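Local coordinates for protein phiAB6 tailspike (Unidentified phage, PDB 5JS4) that probably binds and fragments the exopolysaccharide of the phage's bacterial host, Acinetobacter baumannii, as a trimeric beta-helical tailspike, at residues A[536-541]-A[545-550]; A[568-573]-A[577-582]; A[587-592]-A[645-650]. One frame throughout, in Å; residues are numbered along the deposited sequence.

Contact 1: residues A[536-541]-A[545-550]; sequences AKMLML and FKTGNA
Leu539 and Lys546 form the hydrogen-bonded pair of this antiparallel hairpin: Leu539 N gives to Lys546 O at 2.9 Å, and Lys546 N returns a straighter bond to Leu539 O (N-H...O 161°). Two residues further along, Gly548 N gives to Lys537 O at 2.8 Å. Each of the three donors lies in the plane of its acceptor carbonyl. The N-H of Lys537 goes to a water instead, which donates to Thr547 OG1 at 2.8 Å and so spans the two segments beside that bond; Thr547 OG1 is also hydrogen-bonded to the carbonyl of Thr551. The ammonium of Lys537 is hydrogen-bonded to the carbonyls of Leu509 and Ser506. On one face Met540 lies alongside Phe545, its SD 3.5 Å from ring atom CE1 in an oblique Met-aromatic contact. Met538, bent at chi2 and chi3 (-57° and -58°), folds its SD back to within 3.9 Å of Thr547 CB. On the other face Lys546 CE lies 3.6 Å from Leu541 CD1. Phe545 also meets, edge to face, Phe545 of both other subunits. Backbone polar groups are thus shared out between the partner strand, strand 526-530, a parallel strand of the second subunit and one water, while the sulfur-aromatic face contributes to the trimer interface.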
loop_
_atom_site.group_PDB
_atom_site.type_symbol
_atom_site.label_atom_id
_atom_site.label_comp_id
_atom_site.label_asym_id
_atom_site.label_seq_id
_atom_site.Cartn_x
_atom_site.Cartn_y
_atom_site.Cartn_z
ATOM N N ALA A 536 12.333 10.465 19.374
ATOM C CA ALA A 536 12.535 10.945 18.004
ATOM C C ALA A 536 11.345 10.617 17.101
ATOM O O ALA A 536 10.849 9.494 17.087
ATOM C CB ALA A 536 13.810 10.367 17.417
ATOM N N LYS A 537 10.878 11.617 16.363
ATOM C CA LYS A 537 9.852 11.409 15.351
ATOM C C LYS A 537 9.965 12.527 14.331
ATOM O O LYS A 537 10.052 13.696 14.702
ATOM C CB LYS A 537 8.447 11.403 15.970
ATOM C CG LYS A 537 7.320 11.146 14.970
ATOM C CD LYS A 537 5.978 10.917 15.654
ATOM C CE LYS A 537 4.887 10.565 14.654
ATOM N NZ LYS A 537 3.560 10.350 15.296
ATOM N N MET A 538 9.985 12.162 13.052
ATOM C CA MET A 538 9.963 13.148 11.979
ATOM C C MET A 538 8.631 13.066 11.260
ATOM O O MET A 538 8.094 11.978 11.059
ATOM C CB MET A 538 11.099 12.913 10.979
ATOM C CG MET A 538 12.460 13.417 11.429
ATOM S SD MET A 538 12.560 15.171 11.849
ATOM C CE MET A 538 12.031 15.946 10.332
ATOM N N LEU A 539 8.127 14.233 10.875
ATOM C CA LEU A 539 6.843 14.382 10.209
ATOM C C LEU A 539 6.996 15.364 9.048
ATOM O O LEU A 539 7.532 16.456 9.237
ATOM C CB LEU A 539 5.812 14.900 11.215
ATOM C CG LEU A 539 4.465 15.421 10.711
ATOM C CD1 LEU A 539 3.690 14.338 9.981
ATOM C CD2 LEU A 539 3.657 15.959 11.880
ATOM N N MET A 540 6.560 14.959 7.854
ATOM C CA MET A 540 6.480 15.859 6.699
ATOM C C MET A 540 5.013 16.185 6.418
ATOM O O MET A 540 4.166 15.287 6.349
ATOM C CB MET A 540 7.163 15.274 5.448
ATOM C CG MET A 540 7.267 16.290 4.310
ATOM S SD MET A 540 8.382 15.906 2.941
ATOM C CE MET A 540 7.273 15.002 1.863
ATOM N N LEU A 541 4.742 17.481 6.269
ATOM C CA LEU A 541 3.420 18.025 5.976
ATOM C C LEU A 541 3.553 18.980 4.795
ATOM O O LEU A 541 4.667 19.294 4.382
ATOM C CB LEU A 541 2.897 18.792 7.189
ATOM C CG LEU A 541 2.551 17.936 8.402
ATOM C CD1 LEU A 541 2.430 18.800 9.644
ATOM C CD2 LEU A 541 1.272 17.154 8.154
ATOM N N PHE A 545 8.365 20.537 7.840
ATOM C CA PHE A 545 8.751 19.441 8.720
ATOM C C PHE A 545 8.492 19.728 10.185
ATOM O O PHE A 545 8.564 20.873 10.630
ATOM C CB PHE A 545 10.229 19.126 8.520
ATOM C CG PHE A 545 10.578 18.822 7.099
ATOM C CD1 PHE A 545 10.253 17.593 6.553
ATOM C CD2 PHE A 545 11.187 19.776 6.298
ATOM C CE1 PHE A 545 10.558 17.305 5.235
ATOM C CE2 PHE A 545 11.495 19.494 4.979
ATOM C CZ PHE A 545 11.177 18.257 4.451
ATOM N N LYS A 546 8.200 18.663 10.926
ATOM C CA LYS A 546 8.045 18.742 12.370
ATOM C C LYS A 546 8.824 17.609 13.029
ATOM O O LYS A 546 8.871 16.492 12.510
ATOM C CB LYS A 546 6.571 18.684 12.762
ATOM C CG LYS A 546 5.754 19.816 12.167
ATOM C CD LYS A 546 4.355 19.866 12.750
ATOM C CE LYS A 546 3.578 21.054 12.214
ATOM N NZ LYS A 546 2.235 21.122 12.842
ATOM N N THR A 547 9.428 17.913 14.173
ATOM C CA THR A 547 10.233 16.944 14.913
ATOM C C THR A 547 9.663 16.757 16.312
ATOM O O THR A 547 9.127 17.696 16.894
ATOM C CB THR A 547 11.720 17.367 15.000
ATOM O OG1 THR A 547 12.430 16.449 15.841
ATOM C CG2 THR A 547 11.880 18.792 15.545
ATOM N N GLY A 548 9.789 15.542 16.839
ATOM C CA GLY A 548 9.303 15.207 18.176
ATOM C C GLY A 548 10.301 15.382 19.311
ATOM O O GLY A 548 9.915 15.310 20.478
ATOM N N ASN A 549 11.576 15.611 18.992
ATOM C CA ASN A 549 12.624 15.715 20.021
ATOM C C ASN A 549 13.431 17.015 19.950
ATOM O O ASN A 549 14.558 17.076 20.440
ATOM C CB ASN A 549 13.557 14.501 19.953
ATOM C CG ASN A 549 14.411 14.482 18.701
ATOM O OD1 ASN A 549 14.358 15.401 17.881
ATOM N ND2 ASN A 549 15.211 13.431 18.550
ATOM N N ALA A 550 12.841 18.040 19.332
ATOM C CA ALA A 550 13.439 19.375 19.207
ATOM C C ALA A 550 14.760 19.388 18.438
ATOM O O ALA A 550 15.538 20.338 18.552
ATOM C CB ALA A 550 13.610 20.019 20.578
HETATM O O HOH W 1 12.875 13.657 15.979
#

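Contact 2: residues A[568-573]-A[577-582]; sequences RRVIGA and GAQYLA
Ile571 packs against Tyr580 and Ala582 across a strongly twisted hairpin, the short strand axes making an angle of 134°. Its CG1 lies at the edge of the tyrosine ring, 3.7 Å from Tyr580 CD2, and its CD1 reaches on to Ala582 CB at 3.6 Å. Ile571 and Tyr580 run side by side in the same direction; the isoleucine chi1 of 63° carries CG1 and CD1 along the ring edge. On the face of Val570 and Leu581, Val570 CB meets Leu581 CD1 at 3.9 Å, while Leu581 CD2 sits over one face of the Arg568 guanidinium, offset toward the rim and 4.2 Å from Arg568 NH2.

Four backbone bonds set these groups in place. Arg569 and Ala582 exchange a reciprocal pair, Ala582 N to Arg569 O being 2.8 Å with the donor tilted out of the carbonyl plane. Ile571 N meets Tyr580 O at 3.1 Å, nearly along the C=O axis, and Tyr580 N reaches Gly572 O at 2.9 Å.

Further out, Asp553 of the third subunit pairs with Arg568 and Asp584 of that subunit with Arg569. Within the chain, His598 stacks edge-to-face on Tyr580, and both line a pocket holding malonic acid, probably from the crystallisation liquor. The chemistry implies a hairpin joined to the third subunit by two salt bridges and a parallel strand pairing, its pocket tyrosine packed at the ring edge by aliphatic carbon.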
loop_
_atom_site.group_PDB
_atom_site.type_symbol
_atom_site.label_atom_id
_atom_site.label_comp_id
_atom_site.label_asym_id
_atom_site.label_seq_id
_atom_site.Cartn_x
_atom_site.Cartn_y
_atom_site.Cartn_z
ATOM N N ARG A 568 22.218 23.011 -1.188
ATOM C CA ARG A 568 21.960 23.905 -2.305
ATOM C C ARG A 568 20.552 24.452 -2.160
ATOM O O ARG A 568 19.627 23.728 -1.796
ATOM C CB ARG A 568 22.122 23.186 -3.639
ATOM C CG ARG A 568 23.483 22.532 -3.825
ATOM C CD ARG A 568 23.777 22.290 -5.296
ATOM N NE ARG A 568 22.744 21.475 -5.925
ATOM C CZ ARG A 568 22.573 21.348 -7.241
ATOM N NH1 ARG A 568 23.369 21.983 -8.097
ATOM N NH2 ARG A 568 21.597 20.580 -7.708
ATOM N N ARG A 569 20.397 25.738 -2.438
ATOM C CA ARG A 569 19.125 26.411 -2.231
ATOM C C ARG A 569 18.887 27.409 -3.347
ATOM O O ARG A 569 19.787 28.167 -3.700
ATOM C CB ARG A 569 19.129 27.118 -0.879
ATOM C CG ARG A 569 17.859 27.884 -0.560
ATOM C CD ARG A 569 17.764 28.159 0.931
ATOM N NE ARG A 569 16.916 29.311 1.218
ATOM C CZ ARG A 569 16.671 29.777 2.438
ATOM N NH1 ARG A 569 17.184 29.176 3.506
ATOM N NH2 ARG A 569 15.894 30.841 2.589
ATOM N N VAL A 570 17.676 27.407 -3.896
ATOM C CA VAL A 570 17.323 28.373 -4.940
ATOM C C VAL A 570 17.317 29.781 -4.350
ATOM O O VAL A 570 16.711 30.023 -3.302
ATOM C CB VAL A 570 15.973 28.044 -5.623
ATOM C CG1 VAL A 570 14.803 28.135 -4.651
ATOM C CG2 VAL A 570 15.744 28.953 -6.825
ATOM N N ILE A 571 18.029 30.698 -5.003
ATOM C CA ILE A 571 18.100 32.088 -4.538
ATOM C C ILE A 571 17.773 33.119 -5.620
ATOM O O ILE A 571 17.714 34.310 -5.336
ATOM C CB ILE A 571 19.480 32.416 -3.920
ATOM C CG1 ILE A 571 20.609 32.284 -4.952
ATOM C CG2 ILE A 571 19.743 31.525 -2.710
ATOM C CD1 ILE A 571 21.900 32.935 -4.511
ATOM N N GLY A 572 17.572 32.661 -6.851
ATOM C CA GLY A 572 17.314 33.567 -7.962
ATOM C C GLY A 572 17.387 32.853 -9.293
ATOM O O GLY A 572 17.154 31.645 -9.373
ATOM N N ALA A 573 17.714 33.613 -10.337
ATOM C CA ALA A 573 17.819 33.092 -11.696
ATOM C C ALA A 573 19.176 33.427 -12.283
ATOM O O ALA A 573 19.766 34.449 -11.941
ATOM C CB ALA A 573 16.734 33.694 -12.572
ATOM N N GLY A 577 17.516 32.839 -17.252
ATOM C CA GLY A 577 16.240 32.790 -16.542
ATOM C C GLY A 577 15.980 31.466 -15.842
ATOM O O GLY A 577 14.913 31.273 -15.272
ATOM N N ALA A 578 16.948 30.554 -15.889
ATOM C CA ALA A 578 16.842 29.276 -15.194
ATOM C C ALA A 578 17.105 29.473 -13.706
ATOM O O ALA A 578 17.806 30.405 -13.314
ATOM C CB ALA A 578 17.829 28.273 -15.768
ATOM N N GLN A 579 16.545 28.592 -12.884
ATOM C CA GLN A 579 16.765 28.632 -11.439
ATOM C C GLN A 579 18.249 28.541 -11.116
ATOM O O GLN A 579 18.961 27.716 -11.689
ATOM C CB GLN A 579 16.054 27.469 -10.758
ATOM C CG GLN A 579 14.543 27.582 -10.761
ATOM C CD GLN A 579 13.868 26.403 -10.086
ATOM O OE1 GLN A 579 14.511 25.404 -9.753
ATOM N NE2 GLN A 579 12.564 26.515 -9.878
ATOM N N TYR A 580 18.710 29.390 -10.202
ATOM C CA TYR A 580 20.072 29.294 -9.700
ATOM C C TYR A 580 20.041 28.773 -8.271
ATOM O O TYR A 580 19.499 29.426 -7.377
ATOM C CB TYR A 580 20.803 30.639 -9.745
ATOM C CG TYR A 580 22.192 30.515 -9.157
ATOM C CD1 TYR A 580 23.179 29.795 -9.819
ATOM C CD2 TYR A 580 22.503 31.072 -7.920
ATOM C CE1 TYR A 580 24.443 29.645 -9.277
ATOM C CE2 TYR A 580 23.767 30.931 -7.371
ATOM C CZ TYR A 580 24.731 30.218 -8.051
ATOM O OH TYR A 580 25.983 30.072 -7.507
ATOM N N LEU A 581 20.624 27.595 -8.073
ATOM C CA LEU A 581 20.763 26.997 -6.748
ATOM C C LEU A 581 22.168 27.290 -6.230
ATOM O O LEU A 581 23.154 26.890 -6.843
ATOM C CB LEU A 581 20.496 25.489 -6.790
ATOM C CG LEU A 581 19.022 25.066 -6.677
ATOM C CD1 LEU A 581 18.172 25.613 -7.814
ATOM C CD2 LEU A 581 18.905 23.551 -6.609
ATOM N N ALA A 582 22.243 28.009 -5.113
ATOM C CA ALA A 582 23.512 28.380 -4.493
ATOM C C ALA A 582 23.917 27.326 -3.476
ATOM O O ALA A 582 23.060 26.707 -2.850
ATOM C CB ALA A 582 23.386 29.731 -3.817
#

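Contact 3: residues A[587-592]-A[645-650]; sequences TKLSRK and NTSVIT
The turn between strands 579-586 and 591-597 meets the loop leading into strand 649-650 through one side chain, Leu589. Both of its methyls face Ser647 CB: CD2 lies 3.9 Å from that carbon and CD1 4.0 Å. Leu589 CD1 also approaches Val648 O at 4.2 Å. With CG anti to the carbonyl carbon (chi1 -66°), the leucine presents its forked end toward Ser647, while the backbones stay apart, Leu589 CA being 8.2 Å from Ser647 CA. No hydrogen bond links the segments, and together they bury just 96 Å² on this surface.

Each loop is shaped by a local side-chain turn. In the ST turn, Thr587 OG1 accepts from Leu589 N at 3.0 Å, and separately Thr587 N gives to Ser590 O across the base of the turn. The facing loop has an Asx turn: Ser647 N donates to Asn645 OD1 at 2.9 Å, approaching from above the amide plane. Arg641 NH1 is hydrogen-bonded to Ser647 O. Around this van der Waals contact, Asn625 and Ala717 also touch Leu589, and Trp627 touches Ser647. A second subunit comes close as well, its Asn597 packing on Ser647 and its Ala573 O accepting from Lys588 NZ.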
loop_
_atom_site.group_PDB
_atom_site.type_symbol
_atom_site.label_atom_id
_atom_site.label_comp_id
_atom_site.label_asym_id
_atom_site.label_seq_id
_atom_site.Cartn_x
_atom_site.Cartn_y
_atom_site.Cartn_z
ATOM N N THR A 587 32.058 23.282 7.196
ATOM C CA THR A 587 33.129 22.372 7.562
ATOM C C THR A 587 33.520 22.662 9.001
ATOM O O THR A 587 32.939 23.526 9.658
ATOM C CB THR A 587 34.360 22.567 6.662
ATOM O OG1 THR A 587 34.994 23.811 6.982
ATOM C CG2 THR A 587 33.979 22.538 5.185
ATOM N N LYS A 588 34.524 21.955 9.498
ATOM C CA LYS A 588 35.046 22.260 10.820
ATOM C C LYS A 588 35.631 23.667 10.927
ATOM O O LYS A 588 35.708 24.218 12.023
ATOM C CB LYS A 588 36.110 21.247 11.215
ATOM C CG LYS A 588 35.543 19.951 11.746
ATOM C CD LYS A 588 36.674 19.048 12.185
ATOM C CE LYS A 588 36.175 17.900 13.026
ATOM N NZ LYS A 588 37.318 16.980 13.262
ATOM N N LEU A 589 36.050 24.235 9.796
ATOM C CA LEU A 589 36.777 25.502 9.785
ATOM C C LEU A 589 36.073 26.663 9.082
ATOM O O LEU A 589 36.561 27.785 9.151
ATOM C CB LEU A 589 38.159 25.296 9.156
ATOM C CG LEU A 589 39.099 24.404 9.966
ATOM C CD1 LEU A 589 40.336 24.090 9.145
ATOM C CD2 LEU A 589 39.479 25.065 11.282
ATOM N N SER A 590 34.944 26.409 8.426
ATOM C CA SER A 590 34.297 27.436 7.602
ATOM C C SER A 590 32.784 27.288 7.554
ATOM O O SER A 590 32.270 26.198 7.320
ATOM C CB SER A 590 34.848 27.370 6.175
ATOM O OG SER A 590 34.263 28.355 5.339
ATOM N N ARG A 591 32.082 28.404 7.748
ATOM C CA ARG A 591 30.642 28.466 7.544
ATOM C C ARG A 591 30.336 29.621 6.597
ATOM O O ARG A 591 30.601 30.782 6.920
ATOM C CB ARG A 591 29.895 28.655 8.867
ATOM C CG ARG A 591 28.381 28.523 8.754
ATOM C CD ARG A 591 27.977 27.075 8.561
ATOM N NE ARG A 591 26.538 26.818 8.533
ATOM C CZ ARG A 591 25.806 26.595 7.444
ATOM N NH1 ARG A 591 26.334 26.656 6.226
ATOM N NH2 ARG A 591 24.515 26.317 7.574
ATOM N N LYS A 592 29.809 29.282 5.420
ATOM C CA LYS A 592 29.495 30.255 4.375
ATOM C C LYS A 592 28.214 29.871 3.653
ATOM O O LYS A 592 27.785 28.714 3.698
ATOM C CB LYS A 592 30.617 30.316 3.332
ATOM C CG LYS A 592 31.959 30.811 3.841
ATOM C CD LYS A 592 33.075 30.559 2.834
ATOM C CE LYS A 592 32.884 31.335 1.542
ATOM N NZ LYS A 592 34.061 31.173 0.640
ATOM N N ASN A 645 46.090 21.789 18.203
ATOM C CA ASN A 645 45.421 22.410 17.071
ATOM C C ASN A 645 46.395 22.561 15.911
ATOM O O ASN A 645 47.224 23.468 15.914
ATOM C CB ASN A 645 44.840 23.771 17.446
ATOM C CG ASN A 645 44.195 24.464 16.263
ATOM O OD1 ASN A 645 43.979 23.852 15.216
ATOM N ND2 ASN A 645 43.891 25.743 16.420
ATOM N N THR A 646 46.279 21.670 14.927
ATOM C CA THR A 646 47.139 21.681 13.747
ATOM C C THR A 646 46.426 22.273 12.537
ATOM O O THR A 646 46.951 22.243 11.421
ATOM C CB THR A 646 47.620 20.260 13.402
ATOM O OG1 THR A 646 46.490 19.412 13.171
ATOM C CG2 THR A 646 48.458 19.691 14.540
ATOM N N SER A 647 45.229 22.811 12.760
ATOM C CA SER A 647 44.471 23.458 11.696
ATOM C C SER A 647 45.073 24.819 11.375
ATOM O O SER A 647 45.775 25.405 12.197
ATOM C CB SER A 647 43.004 23.602 12.098
ATOM O OG SER A 647 42.426 22.334 12.355
ATOM N N VAL A 648 44.794 25.319 10.172
ATOM C CA VAL A 648 45.375 26.574 9.714
ATOM C C VAL A 648 44.324 27.529 9.170
ATOM O O VAL A 648 43.197 27.135 8.860
ATOM C CB VAL A 648 46.447 26.355 8.621
ATOM C CG1 VAL A 648 47.541 25.430 9.130
ATOM C CG2 VAL A 648 45.832 25.797 7.345
ATOM N N ILE A 649 44.733 28.787 9.076
ATOM C CA ILE A 649 43.998 29.832 8.383
ATOM C C ILE A 649 44.602 29.967 6.991
ATOM O O ILE A 649 45.821 30.089 6.852
ATOM C CB ILE A 649 44.137 31.173 9.124
ATOM C CG1 ILE A 649 43.460 31.097 10.499
ATOM C CG2 ILE A 649 43.565 32.321 8.298
ATOM C CD1 ILE A 649 43.932 32.158 11.463
ATOM N N THR A 650 43.755 29.965 5.968
ATOM C CA THR A 650 44.212 30.139 4.599
ATOM C C THR A 650 43.495 31.337 3.986
ATOM O O THR A 650 42.296 31.281 3.726
ATOM C CB THR A 650 43.976 28.874 3.756
ATOM O OG1 THR A 650 44.606 27.756 4.397
ATOM C CG2 THR A 650 44.553 29.037 2.352
#

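In the fold
From the N terminus, the chain first runs through the parallel beta-helix and then closes contact 1, a tight hairpin with two residues (542-543) between its strands, at the end of that region. Contact 2 follows as a second hairpin with a five-residue loop (574-578), opening the antiparallel sheet whose outermost strands are 566-573 and 654-661. Contact 3 closes a far longer loop of 52 residues, tying the turn before strand 591-597, the next strand of that sheet, to the sheet containing strand 649-650. The three are in series, neither nested nor crossed. Their centres lie 27 to 32 Å apart and no two touch, contacts 2 and 3 coming nearest at about 8 Å between atoms. All three border neighbouring subunits.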